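Long-range contacts in ebony (Drosophila melanogaster, PDB 6DYM), which forms peptide bonds, as the C-terminal condensation domain of a nonribosomal peptide synthetase, probably joining beta-alanine to amines such as dopamine and histamine: residues I18-Y26 against F123-L131; D43-I51 against V87-F97. All blocks are in the same frame, centred on the assembly; numbering follows the deposited sequence.

In the fold
Both interactions involve the helices on one face of the central mixed sheet, in a fold whose strand order and helices resemble those of GNAT acetyltransferases. Interaction 1 sets helix 14-25 on strand 119-127, in the middle of the sheet; interaction 2 ties the next helix, 41-58, to the segment that enters helix 93-111. Their centres lie about 15 Å apart, and the two neighbouring helices join them: Ile21 CB meets Leu48 CD1 at 3.7 Å, and Phe25 CB touches Tyr44 CE1, also at 3.7 Å. Tyr44 therefore serves both contacts. A bound calcium ion lies about 13 Å from the side chain of Thr127, too far to take part.

Interaction 1: residues I18-Y26 against F123-L131; sequences IDIIVASFY and FMMGTAEKL
Ile20, Ser24 and Phe25 of helix 18-25 meet strand 123-127 squarely: the axes cross at 90° and approach to 7.1 Å, with the CA atoms of Ile20 and Ala128, and of Ile21 and Gly126, nearest each other. Such a helix laid across a central strand fits the GNAT-like fold, as does the classic beta bulge where Phe123 and Met124 both face Leu77 of strand 71-80. Gly126 lets the helix come near, since a CB built there would fall a tight 3.3 Å from both Ile20 CG2 and Ile21 CD1. With Ile20 CG2 anti to the backbone N (CG1 at chi1 -76°), that methyl lies on the Gly126-Thr127 peptide, 3.6 Å from Gly126 C. The CG1 branch reaches along the strand to Ala128. Ser24 stands above Gly126 CA without bonding to the strand.

Phe25 leans out along the strand and offers its edge. Met124, extended beyond CG, brings SD to 3.6 Å from Phe25 CE2; the sulfur lies 78° off the ring normal, a Met-aromatic contact. On the same rim Phe25 CE1 comes within 3.7 Å of Met125 O. Ile21 crosses Met124 at about a right angle, its CG2 on SD. Ala23 CB lies against the extended Glu129 chain, 3.6 Å from Glu129 OE1. Met125 and Thr127 turn to the other side of the sheet, toward helix 133-153, where Thr127 OG1 bonds to Asn136.

No hydrogen bond spans the two segments. The helix is held by van der Waals fit to a side-chain-free patch of strand and, probably, by a weak electrostatic attraction between the positive C-H rim of Phe25 and the sulfur and carbonyl oxygen facing it.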
ATOM      1  N   ILE A  18       5.943   5.335 -10.843  1.00 29.92           N
ATOM      2  CA  ILE A  18       5.270   6.576 -10.467  1.00 31.28           C
ATOM      3  C   ILE A  18       3.956   6.714 -11.223  1.00 32.42           C
ATOM      4  O   ILE A  18       2.914   7.044 -10.642  1.00 31.91           O
ATOM      5  CB  ILE A  18       6.193   7.783 -10.714  1.00 38.46           C
ATOM      6  CG1 ILE A  18       7.190   7.931  -9.565  1.00 34.23           C
ATOM      7  CG2 ILE A  18       5.374   9.058 -10.888  1.00 36.44           C
ATOM      8  CD1 ILE A  18       8.310   8.919  -9.852  1.00 41.15           C
ATOM      9  N   ASP A  19       3.986   6.452 -12.532  1.00 34.29           N
ATOM     10  CA  ASP A  19       2.772   6.536 -13.337  1.00 34.30           C
ATOM     11  C   ASP A  19       1.682   5.617 -12.800  1.00 36.07           C
ATOM     12  O   ASP A  19       0.514   6.013 -12.716  1.00 36.49           O
ATOM     13  CB  ASP A  19       3.087   6.194 -14.793  1.00 35.22           C
ATOM     14  CG  ASP A  19       3.999   7.213 -15.444  1.00 49.47           C
ATOM     15  OD1 ASP A  19       4.082   8.346 -14.921  1.00 44.42           O
ATOM     16  OD2 ASP A  19       4.634   6.881 -16.471  1.00 45.49           O
ATOM     17  N   ILE A  20       2.043   4.387 -12.432  1.00 34.53           N
ATOM     18  CA  ILE A  20       1.047   3.449 -11.925  1.00 30.60           C
ATOM     19  C   ILE A  20       0.479   3.931 -10.596  1.00 34.82           C
ATOM     20  O   ILE A  20      -0.739   3.911 -10.384  1.00 34.84           O
ATOM     21  CB  ILE A  20       1.648   2.036 -11.814  1.00 30.28           C
ATOM     22  CG1 ILE A  20       1.752   1.406 -13.204  1.00 27.53           C
ATOM     23  CG2 ILE A  20       0.801   1.152 -10.891  1.00 31.89           C
ATOM     24  CD1 ILE A  20       2.182  -0.036 -13.193  1.00 32.60           C
ATOM     25  N   ILE A  21       1.345   4.385  -9.686  1.00 35.19           N
ATOM     26  CA  ILE A  21       0.881   4.800  -8.364  1.00 34.65           C
ATOM     27  C   ILE A  21       0.038   6.065  -8.459  1.00 38.99           C
ATOM     28  O   ILE A  21      -1.020   6.169  -7.825  1.00 48.41           O
ATOM     29  CB  ILE A  21       2.077   4.984  -7.412  1.00 38.09           C
ATOM     30  CG1 ILE A  21       2.713   3.630  -7.077  1.00 38.77           C
ATOM     31  CG2 ILE A  21       1.647   5.709  -6.146  1.00 41.43           C
ATOM     32  CD1 ILE A  21       1.772   2.660  -6.379  1.00 39.28           C
ATOM     33  N   VAL A  22       0.487   7.045  -9.247  1.00 35.14           N
ATOM     34  CA  VAL A  22      -0.263   8.294  -9.381  1.00 40.70           C
ATOM     35  C   VAL A  22      -1.649   8.019  -9.951  1.00 47.56           C
ATOM     36  O   VAL A  22      -2.661   8.512  -9.437  1.00 52.16           O
ATOM     37  CB  VAL A  22       0.517   9.299 -10.250  1.00 43.49           C
ATOM     38  CG1 VAL A  22      -0.383  10.452 -10.682  1.00 42.53           C
ATOM     39  CG2 VAL A  22       1.727   9.821  -9.498  1.00 37.13           C
ATOM     40  N   ALA A  23      -1.717   7.215 -11.014  1.00 44.77           N
ATOM     41  CA  ALA A  23      -3.009   6.881 -11.602  1.00 43.59           C
ATOM     42  C   ALA A  23      -3.870   6.082 -10.631  1.00 49.61           C
ATOM     43  O   ALA A  23      -5.083   6.306 -10.539  1.00 53.84           O
ATOM     44  CB  ALA A  23      -2.810   6.103 -12.901  1.00 44.16           C
ATOM     45  N   SER A  24      -3.260   5.152  -9.892  1.00 43.51           N
ATOM     46  CA  SER A  24      -4.035   4.270  -9.027  1.00 50.87           C
ATOM     47  C   SER A  24      -4.574   5.000  -7.803  1.00 49.89           C
ATOM     48  O   SER A  24      -5.635   4.628  -7.285  1.00 48.42           O
ATOM     49  CB  SER A  24      -3.187   3.070  -8.604  1.00 44.40           C
ATOM     50  OG  SER A  24      -3.659   2.505  -7.395  1.00 57.29           O
ATOM     51  N   PHE A  25      -3.877   6.029  -7.324  1.00 46.93           N
ATOM     52  CA  PHE A  25      -4.289   6.715  -6.104  1.00 53.81           C
ATOM     53  C   PHE A  25      -5.020   8.025  -6.378  1.00 54.08           C
ATOM     54  O   PHE A  25      -6.121   8.227  -5.860  1.00 49.25           O
ATOM     55  CB  PHE A  25      -3.083   6.983  -5.188  1.00 50.08           C
ATOM     56  CG  PHE A  25      -2.421   5.735  -4.659  1.00 55.23           C
ATOM     57  CD1 PHE A  25      -2.992   4.483  -4.846  1.00 60.77           C
ATOM     58  CD2 PHE A  25      -1.228   5.820  -3.958  1.00 60.15           C
ATOM     59  CE1 PHE A  25      -2.377   3.338  -4.359  1.00 54.99           C
ATOM     60  CE2 PHE A  25      -0.609   4.677  -3.465  1.00 63.01           C
ATOM     61  CZ  PHE A  25      -1.185   3.435  -3.668  1.00 53.92           C
ATOM     62  N   TYR A  26      -4.433   8.908  -7.187  1.00 54.61           N
ATOM     63  CA  TYR A  26      -4.943  10.269  -7.336  1.00 57.97           C
ATOM     64  C   TYR A  26      -6.413  10.265  -7.732  1.00 58.94           C
ATOM     65  O   TYR A  26      -6.791   9.645  -8.731  1.00 53.80           O
ATOM     66  CB  TYR A  26      -4.123  11.032  -8.374  1.00 57.18           C
ATOM     67  CG  TYR A  26      -4.700  12.387  -8.706  1.00 59.83           C
ATOM     68  CD1 TYR A  26      -4.505  13.469  -7.857  1.00 58.06           C
ATOM     69  CD2 TYR A  26      -5.445  12.583  -9.862  1.00 58.43           C
ATOM     70  CE1 TYR A  26      -5.034  14.712  -8.154  1.00 59.42           C
ATOM     71  CE2 TYR A  26      -5.979  13.819 -10.166  1.00 58.55           C
ATOM     72  CZ  TYR A  26      -5.769  14.881  -9.310  1.00 62.26           C
ATOM     73  OH  TYR A  26      -6.300  16.114  -9.613  1.00 70.03           O
ATOM     74  N   PHE A 123       3.024  -1.592   1.760  1.00 29.96           N
ATOM     75  CA  PHE A 123       2.589  -0.222   1.972  1.00 41.33           C
ATOM     76  C   PHE A 123       1.997   0.436   0.732  1.00 37.20           C
ATOM     77  O   PHE A 123       1.193   1.359   0.882  1.00 31.31           O
ATOM     78  CB  PHE A 123       3.737   0.616   2.561  1.00 42.74           C
ATOM     79  CG  PHE A 123       4.704   1.164   1.553  1.00 36.12           C
ATOM     80  CD1 PHE A 123       4.563   2.454   1.068  1.00 39.06           C
ATOM     81  CD2 PHE A 123       5.791   0.419   1.145  1.00 37.92           C
ATOM     82  CE1 PHE A 123       5.460   2.976   0.155  1.00 38.21           C
ATOM     83  CE2 PHE A 123       6.700   0.937   0.233  1.00 41.98           C
ATOM     84  CZ  PHE A 123       6.529   2.217  -0.263  1.00 38.56           C
ATOM     85  N   MET A 124       2.326  -0.032  -0.473  1.00 31.34           N
ATOM     86  CA  MET A 124       1.635   0.415  -1.676  1.00 31.94           C
ATOM     87  C   MET A 124       1.463  -0.749  -2.638  1.00 32.21           C
ATOM     88  O   MET A 124       2.364  -1.579  -2.798  1.00 32.56           O
ATOM     89  CB  MET A 124       2.370   1.564  -2.389  1.00 34.15           C
ATOM     90  CG  MET A 124       2.473   2.845  -1.577  1.00 49.92           C
ATOM     91  SD  MET A 124       2.845   4.317  -2.551  1.00 61.70           S
ATOM     92  CE  MET A 124       2.989   5.550  -1.260  1.00 46.99           C
ATOM     93  N   MET A 125       0.290  -0.804  -3.262  1.00 30.80           N
ATOM     94  CA  MET A 125      -0.009  -1.735  -4.342  1.00 28.74           C
ATOM     95  C   MET A 125      -0.822  -0.979  -5.380  1.00 40.12           C
ATOM     96  O   MET A 125      -1.756  -0.256  -5.022  1.00 43.26           O
ATOM     97  CB  MET A 125      -0.790  -2.952  -3.833  1.00 36.66           C
ATOM     98  CG  MET A 125      -0.448  -4.259  -4.521  1.00 41.77           C
ATOM     99  SD  MET A 125      -1.249  -5.689  -3.755  1.00 46.46           S
ATOM    100  CE  MET A 125       0.128  -6.499  -2.944  1.00 32.03           C
ATOM    101  N   GLY A 126      -0.466  -1.125  -6.647  1.00 26.96           N
ATOM    102  CA  GLY A 126      -1.168  -0.419  -7.706  1.00 25.94           C
ATOM    103  C   GLY A 126      -1.127  -1.198  -9.000  1.00 29.74           C
ATOM    104  O   GLY A 126      -0.233  -2.020  -9.224  1.00 25.39           O
ATOM    105  N   THR A 127      -2.114  -0.940  -9.856  1.00 26.03           N
ATOM    106  CA  THR A 127      -2.195  -1.536 -11.182  1.00 31.25           C
ATOM    107  C   THR A 127      -2.383  -0.435 -12.212  1.00 24.98           C
ATOM    108  O   THR A 127      -2.924   0.630 -11.905  1.00 26.34           O
ATOM    109  CB  THR A 127      -3.356  -2.522 -11.299  1.00 27.98           C
ATOM    110  OG1 THR A 127      -4.574  -1.837 -10.986  1.00 30.36           O
ATOM    111  CG2 THR A 127      -3.174  -3.702 -10.362  1.00 27.20           C
ATOM    112  N   ALA A 128      -1.958  -0.715 -13.443  1.00 25.08           N
ATOM    113  CA  ALA A 128      -2.026   0.273 -14.512  1.00 25.45           C
ATOM    114  C   ALA A 128      -3.471   0.676 -14.803  1.00 32.13           C
ATOM    115  O   ALA A 128      -4.408  -0.114 -14.654  1.00 30.86           O
ATOM    116  CB  ALA A 128      -1.363  -0.272 -15.779  1.00 26.62           C
ATOM    117  N   GLU A 129      -3.636   1.929 -15.241  1.00 34.32           N
ATOM    118  CA  GLU A 129      -4.963   2.515 -15.428  1.00 40.55           C
ATOM    119  C   GLU A 129      -5.793   1.778 -16.476  1.00 38.26           C
ATOM    120  O   GLU A 129      -7.023   1.725 -16.364  1.00 42.38           O
ATOM    121  CB  GLU A 129      -4.826   3.986 -15.828  1.00 41.04           C
ATOM    122  CG  GLU A 129      -5.694   4.946 -15.030  1.00 54.89           C
ATOM    123  CD  GLU A 129      -5.496   6.399 -15.439  1.00 71.28           C
ATOM    124  OE1 GLU A 129      -4.442   6.718 -16.037  1.00 62.99           O
ATOM    125  OE2 GLU A 129      -6.397   7.221 -15.159  1.00 69.07           O
ATOM    126  N   LYS A 130      -5.155   1.221 -17.498  1.00 30.75           N
ATOM    127  CA  LYS A 130      -5.857   0.678 -18.652  1.00 43.26           C
ATOM    128  C   LYS A 130      -6.334  -0.754 -18.452  1.00 41.35           C
ATOM    129  O   LYS A 130      -6.939  -1.321 -19.367  1.00 40.14           O
ATOM    130  CB  LYS A 130      -4.970   0.738 -19.906  1.00 35.82           C
ATOM    131  CG  LYS A 130      -4.651   2.138 -20.458  1.00 47.42           C
ATOM    132  CD  LYS A 130      -3.783   2.983 -19.526  1.00 62.82           C
ATOM    133  CE  LYS A 130      -2.534   2.220 -19.087  1.00 48.61           C
ATOM    134  NZ  LYS A 130      -2.000   2.730 -17.796  1.00 51.28           N
ATOM    135  N   LEU A 131      -6.074  -1.358 -17.295  1.00 36.92           N
ATOM    136  CA  LEU A 131      -6.519  -2.724 -17.063  1.00 35.71           C
ATOM    137  C   LEU A 131      -8.040  -2.772 -16.967  1.00 35.15           C
ATOM    138  O   LEU A 131      -8.649  -1.964 -16.259  1.00 34.58           O
ATOM    139  CB  LEU A 131      -5.887  -3.279 -15.785  1.00 32.81           C
ATOM    140  CG  LEU A 131      -4.357  -3.384 -15.749  1.00 32.11           C
ATOM    141  CD1 LEU A 131      -3.891  -4.185 -14.539  1.00 25.55           C
ATOM    142  CD2 LEU A 131      -3.830  -4.012 -17.034  1.00 34.18           C
TER

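Interaction 2: residues D43-I51 against V87-F97; sequences DYSDILNDI and VDIKSKLLIVF
Ile47 and Tyr44 of helix 43-51 pack on a loop and the start of helix 93-97, where Ser91 OG takes the capping bond from Leu93 N (3.3 Å), on the face of the GNAT-like sheet that carries helices 14-25 and 41-58. In the close part Leu93 CD1 sits over one face of the Tyr44 ring, 4.0 Å from its centroid and 27° off the normal, a CH-pi contact; Tyr44 OH is bonded to Glu32. Ile47, its CG1 beside the backbone N (chi1 -73°), sends CD1 among Leu93 CD1 (3.7 Å), Ile89 CG1 and Phe97 CE2, meeting the Phe97 ring obliquely, while Ile89 CD1 covers a face of that ring. Asp43 sets OD1 3.2 Å from Ser91 CB, rests its CB on Leu93 CD1, and bonds through OD2 to Leu40 N. Replacing Asp43 by alanine removes the carboxylate, which would probably leave Leu40 N without this acceptor and open a gap beside Ser91 CB.

The other end has fewer partners and is more exposed. Val87 CG2 rests on Asp50 CB at 3.7 Å, with Ile51 CG2 near Val87 CB. Outside them the exposed carboxylates of Asp50 and Asp88, like charges, stay 5.6 Å apart, Asp50 OD2 to Asp88 OD1.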
ATOM      1  N   ASP A  43       2.059  15.224  -5.159  1.00 41.45           N
ATOM      2  CA  ASP A  43       2.181  14.818  -3.762  1.00 41.42           C
ATOM      3  C   ASP A  43       2.579  13.352  -3.655  1.00 34.60           C
ATOM      4  O   ASP A  43       3.373  12.976  -2.785  1.00 42.51           O
ATOM      5  CB  ASP A  43       0.870  15.079  -3.018  1.00 41.68           C
ATOM      6  CG  ASP A  43       0.454  16.542  -3.060  1.00 50.95           C
ATOM      7  OD1 ASP A  43       1.344  17.414  -2.961  1.00 50.23           O
ATOM      8  OD2 ASP A  43      -0.760  16.823  -3.181  1.00 50.84           O
ATOM      9  N   TYR A  44       2.054  12.509  -4.545  1.00 41.40           N
ATOM     10  CA  TYR A  44       2.436  11.102  -4.544  1.00 42.87           C
ATOM     11  C   TYR A  44       3.824  10.903  -5.143  1.00 39.63           C
ATOM     12  O   TYR A  44       4.655  10.185  -4.576  1.00 38.67           O
ATOM     13  CB  TYR A  44       1.403  10.276  -5.308  1.00 37.64           C
ATOM     14  CG  TYR A  44       0.001  10.343  -4.745  1.00 49.52           C
ATOM     15  CD1 TYR A  44      -0.355   9.614  -3.614  1.00 45.58           C
ATOM     16  CD2 TYR A  44      -0.969  11.131  -5.351  1.00 50.86           C
ATOM     17  CE1 TYR A  44      -1.644   9.672  -3.103  1.00 40.43           C
ATOM     18  CE2 TYR A  44      -2.254  11.196  -4.849  1.00 54.81           C
ATOM     19  CZ  TYR A  44      -2.587  10.466  -3.727  1.00 51.69           C
ATOM     20  OH  TYR A  44      -3.871  10.535  -3.237  1.00 51.25           O
ATOM     21  N   SER A  45       4.094  11.530  -6.290  1.00 42.38           N
ATOM     22  CA  SER A  45       5.380  11.326  -6.947  1.00 42.52           C
ATOM     23  C   SER A  45       6.532  11.908  -6.135  1.00 39.88           C
ATOM     24  O   SER A  45       7.641  11.360  -6.163  1.00 36.15           O
ATOM     25  CB  SER A  45       5.354  11.920  -8.356  1.00 35.85           C
ATOM     26  OG  SER A  45       5.121  13.317  -8.326  1.00 40.43           O
ATOM     27  N   ASP A  46       6.291  13.002  -5.402  1.00 34.26           N
ATOM     28  CA  ASP A  46       7.337  13.564  -4.554  1.00 32.97           C
ATOM     29  C   ASP A  46       7.761  12.572  -3.478  1.00 43.00           C
ATOM     30  O   ASP A  46       8.957  12.418  -3.201  1.00 41.87           O
ATOM     31  CB  ASP A  46       6.862  14.869  -3.911  1.00 47.44           C
ATOM     32  CG  ASP A  46       6.858  16.041  -4.884  1.00 50.16           C
ATOM     33  OD1 ASP A  46       7.249  15.858  -6.059  1.00 50.22           O
ATOM     34  OD2 ASP A  46       6.452  17.148  -4.475  1.00 52.54           O
ATOM     35  N   ILE A  47       6.791  11.893  -2.859  1.00 40.43           N
ATOM     36  CA  ILE A  47       7.110  10.900  -1.834  1.00 36.38           C
ATOM     37  C   ILE A  47       7.898   9.745  -2.444  1.00 39.35           C
ATOM     38  O   ILE A  47       8.903   9.290  -1.884  1.00 31.71           O
ATOM     39  CB  ILE A  47       5.822  10.404  -1.147  1.00 34.09           C
ATOM     40  CG1 ILE A  47       5.261  11.480  -0.212  1.00 43.47           C
ATOM     41  CG2 ILE A  47       6.083   9.117  -0.386  1.00 36.74           C
ATOM     42  CD1 ILE A  47       3.782  11.309   0.106  1.00 45.84           C
ATOM     43  N   LEU A  48       7.454   9.259  -3.607  1.00 36.66           N
ATOM     44  CA  LEU A  48       8.118   8.119  -4.233  1.00 29.55           C
ATOM     45  C   LEU A  48       9.535   8.470  -4.670  1.00 36.40           C
ATOM     46  O   LEU A  48      10.460   7.666  -4.502  1.00 37.15           O
ATOM     47  CB  LEU A  48       7.299   7.626  -5.424  1.00 34.54           C
ATOM     48  CG  LEU A  48       6.151   6.677  -5.077  1.00 43.80           C
ATOM     49  CD1 LEU A  48       5.391   6.259  -6.327  1.00 47.40           C
ATOM     50  CD2 LEU A  48       6.667   5.462  -4.320  1.00 43.72           C
ATOM     51  N   ASN A  49       9.724   9.661  -5.244  1.00 37.37           N
ATOM     52  CA  ASN A  49      11.066  10.079  -5.638  1.00 33.76           C
ATOM     53  C   ASN A  49      11.981  10.200  -4.425  1.00 36.56           C
ATOM     54  O   ASN A  49      13.170   9.867  -4.498  1.00 41.04           O
ATOM     55  CB  ASN A  49      11.000  11.402  -6.401  1.00 34.25           C
ATOM     56  CG  ASN A  49      10.538  11.226  -7.839  1.00 39.31           C
ATOM     57  OD1 ASN A  49      10.955  10.295  -8.531  1.00 37.29           O
ATOM     58  ND2 ASN A  49       9.679  12.129  -8.298  1.00 39.02           N
ATOM     59  N   ASP A  50      11.437  10.652  -3.293  1.00 36.71           N
ATOM     60  CA  ASP A  50      12.249  10.809  -2.091  1.00 38.25           C
ATOM     61  C   ASP A  50      12.742   9.472  -1.549  1.00 43.76           C
ATOM     62  O   ASP A  50      13.817   9.413  -0.942  1.00 44.33           O
ATOM     63  CB  ASP A  50      11.455  11.548  -1.015  1.00 47.01           C
ATOM     64  CG  ASP A  50      11.535  13.053  -1.165  1.00 56.77           C
ATOM     65  OD1 ASP A  50      12.231  13.519  -2.093  1.00 55.33           O
ATOM     66  OD2 ASP A  50      10.904  13.766  -0.355  1.00 59.29           O
ATOM     67  N   ILE A  51      11.979   8.396  -1.744  1.00 32.15           N
ATOM     68  CA  ILE A  51      12.326   7.090  -1.192  1.00 35.17           C
ATOM     69  C   ILE A  51      12.844   6.128  -2.244  1.00 36.16           C
ATOM     70  O   ILE A  51      13.178   4.983  -1.903  1.00 34.71           O
ATOM     71  CB  ILE A  51      11.129   6.463  -0.447  1.00 33.52           C
ATOM     72  CG1 ILE A  51      10.007   6.118  -1.431  1.00 35.26           C
ATOM     73  CG2 ILE A  51      10.620   7.400   0.624  1.00 34.47           C
ATOM     74  CD1 ILE A  51       8.890   5.277  -0.828  1.00 32.09           C
ATOM     75  N   VAL A  87      10.584   9.973   5.775  1.00 55.54           N
ATOM     76  CA  VAL A  87      10.251  11.020   4.819  1.00 54.92           C
ATOM     77  C   VAL A  87       9.332  12.025   5.501  1.00 64.50           C
ATOM     78  O   VAL A  87       8.462  11.652   6.298  1.00 65.99           O
ATOM     79  CB  VAL A  87       9.618  10.439   3.534  1.00 58.99           C
ATOM     80  CG1 VAL A  87       8.122  10.205   3.694  1.00 55.49           C
ATOM     81  CG2 VAL A  87       9.891  11.352   2.341  1.00 60.32           C
ATOM     82  N   ASP A  88       9.559  13.304   5.224  1.00 57.85           N
ATOM     83  CA  ASP A  88       8.694  14.368   5.710  1.00 64.15           C
ATOM     84  C   ASP A  88       7.836  14.856   4.553  1.00 59.44           C
ATOM     85  O   ASP A  88       8.353  15.148   3.468  1.00 61.19           O
ATOM     86  CB  ASP A  88       9.502  15.518   6.316  1.00 68.83           C
ATOM     87  CG  ASP A  88      10.314  16.269   5.283  1.00 72.67           C
ATOM     88  OD1 ASP A  88      11.359  15.741   4.848  1.00 76.70           O
ATOM     89  OD2 ASP A  88       9.898  17.385   4.900  1.00 75.60           O
ATOM     90  N   ILE A  89       6.529  14.922   4.778  1.00 58.26           N
ATOM     91  CA  ILE A  89       5.554  15.144   3.719  1.00 55.94           C
ATOM     92  C   ILE A  89       5.008  16.558   3.844  1.00 55.70           C
ATOM     93  O   ILE A  89       4.650  17.000   4.944  1.00 53.99           O
ATOM     94  CB  ILE A  89       4.431  14.094   3.771  1.00 52.93           C
ATOM     95  CG1 ILE A  89       5.024  12.694   3.571  1.00 54.02           C
ATOM     96  CG2 ILE A  89       3.364  14.395   2.728  1.00 46.07           C
ATOM     97  CD1 ILE A  89       4.500  11.650   4.528  1.00 48.60           C
ATOM     98  N   LYS A  90       4.945  17.264   2.714  1.00 55.53           N
ATOM     99  CA  LYS A  90       4.489  18.650   2.705  1.00 59.62           C
ATOM    100  C   LYS A  90       2.970  18.745   2.629  1.00 59.92           C
ATOM    101  O   LYS A  90       2.360  19.572   3.314  1.00 66.92           O
ATOM    102  CB  LYS A  90       5.115  19.392   1.522  1.00 60.71           C
ATOM    103  CG  LYS A  90       6.584  19.752   1.690  1.00 65.41           C
ATOM    104  CD  LYS A  90       6.854  20.419   3.029  1.00 67.19           C
ATOM    105  CE  LYS A  90       8.144  21.229   2.985  1.00 67.92           C
ATOM    106  NZ  LYS A  90       7.883  22.693   2.857  1.00 60.06           N
ATOM    107  N   SER A  91       2.350  17.899   1.813  1.00 56.24           N
ATOM    108  CA  SER A  91       0.958  18.065   1.425  1.00 51.88           C
ATOM    109  C   SER A  91       0.012  17.623   2.536  1.00 53.77           C
ATOM    110  O   SER A  91       0.420  17.249   3.640  1.00 47.39           O
ATOM    111  CB  SER A  91       0.675  17.269   0.158  1.00 49.84           C
ATOM    112  OG  SER A  91       1.054  15.911   0.330  1.00 44.55           O
ATOM    113  N   LYS A  92      -1.286  17.661   2.219  1.00 52.26           N
ATOM    114  CA  LYS A  92      -2.308  17.084   3.081  1.00 48.09           C
ATOM    115  C   LYS A  92      -2.178  15.572   3.193  1.00 43.71           C
ATOM    116  O   LYS A  92      -2.841  14.974   4.048  1.00 46.52           O
ATOM    117  CB  LYS A  92      -3.704  17.445   2.558  1.00 51.07           C
ATOM    118  CG  LYS A  92      -4.120  18.893   2.793  1.00 57.78           C
ATOM    119  CD  LYS A  92      -5.352  19.254   1.963  1.00 60.29           C
ATOM    120  CE  LYS A  92      -6.389  20.011   2.789  1.00 63.00           C
ATOM    121  NZ  LYS A  92      -7.602  20.374   1.992  1.00 53.19           N
ATOM    122  N   LEU A  93      -1.346  14.941   2.353  1.00 38.97           N
ATOM    123  CA  LEU A  93      -1.085  13.511   2.476  1.00 40.87           C
ATOM    124  C   LEU A  93      -0.515  13.144   3.840  1.00 38.04           C
ATOM    125  O   LEU A  93      -0.623  11.984   4.253  1.00 30.79           O
ATOM    126  CB  LEU A  93      -0.124  13.048   1.378  1.00 37.49           C
ATOM    127  CG  LEU A  93      -0.759  12.722   0.028  1.00 37.23           C
ATOM    128  CD1 LEU A  93       0.237  12.014  -0.878  1.00 44.83           C
ATOM    129  CD2 LEU A  93      -1.990  11.872   0.240  1.00 40.20           C
ATOM    130  N   LEU A  94       0.098  14.103   4.542  1.00 35.99           N
ATOM    131  CA  LEU A  94       0.591  13.834   5.886  1.00 35.93           C
ATOM    132  C   LEU A  94      -0.538  13.412   6.817  1.00 24.10           C
ATOM    133  O   LEU A  94      -0.333  12.582   7.706  1.00 32.69           O
ATOM    134  CB  LEU A  94       1.306  15.066   6.438  1.00 38.00           C
ATOM    135  CG  LEU A  94       1.815  14.974   7.879  1.00 37.62           C
ATOM    136  CD1 LEU A  94       2.914  13.928   7.985  1.00 36.68           C
ATOM    137  CD2 LEU A  94       2.308  16.332   8.369  1.00 43.75           C
ATOM    138  N   ILE A  95      -1.732  13.975   6.630  1.00 30.72           N
ATOM    139  CA  ILE A  95      -2.883  13.552   7.419  1.00 30.75           C
ATOM    140  C   ILE A  95      -3.180  12.078   7.177  1.00 28.31           C
ATOM    141  O   ILE A  95      -3.500  11.334   8.113  1.00 30.18           O
ATOM    142  CB  ILE A  95      -4.100  14.438   7.098  1.00 33.78           C
ATOM    143  CG1 ILE A  95      -3.777  15.906   7.391  1.00 36.14           C
ATOM    144  CG2 ILE A  95      -5.323  13.969   7.886  1.00 33.24           C
ATOM    145  CD1 ILE A  95      -4.926  16.851   7.126  1.00 36.57           C
ATOM    146  N   VAL A  96      -3.070  11.630   5.922  1.00 27.47           N
ATOM    147  CA  VAL A  96      -3.291  10.217   5.605  1.00 24.72           C
ATOM    148  C   VAL A  96      -2.272   9.343   6.327  1.00 24.67           C
ATOM    149  O   VAL A  96      -2.622   8.339   6.957  1.00 23.42           O
ATOM    150  CB  VAL A  96      -3.249   9.987   4.083  1.00 25.04           C
ATOM    151  CG1 VAL A  96      -3.280   8.502   3.779  1.00 29.01           C
ATOM    152  CG2 VAL A  96      -4.417  10.682   3.410  1.00 29.70           C
ATOM    153  N   PHE A  97      -0.990   9.713   6.246  1.00 23.11           N
ATOM    154  CA  PHE A  97       0.036   8.901   6.891  1.00 25.67           C
ATOM    155  C   PHE A  97      -0.084   8.931   8.410  1.00 26.10           C
ATOM    156  O   PHE A  97       0.203   7.927   9.071  1.00 27.01           O
ATOM    157  CB  PHE A  97       1.424   9.360   6.452  1.00 26.83           C
ATOM    158  CG  PHE A  97       1.796   8.899   5.076  1.00 32.91           C
ATOM    159  CD1 PHE A  97       2.462   7.699   4.889  1.00 39.24           C
ATOM    160  CD2 PHE A  97       1.460   9.654   3.966  1.00 39.33           C
ATOM    161  CE1 PHE A  97       2.798   7.268   3.616  1.00 47.34           C
ATOM    162  CE2 PHE A  97       1.795   9.228   2.689  1.00 44.90           C
ATOM    163  CZ  PHE A  97       2.464   8.033   2.516  1.00 43.12           C
TER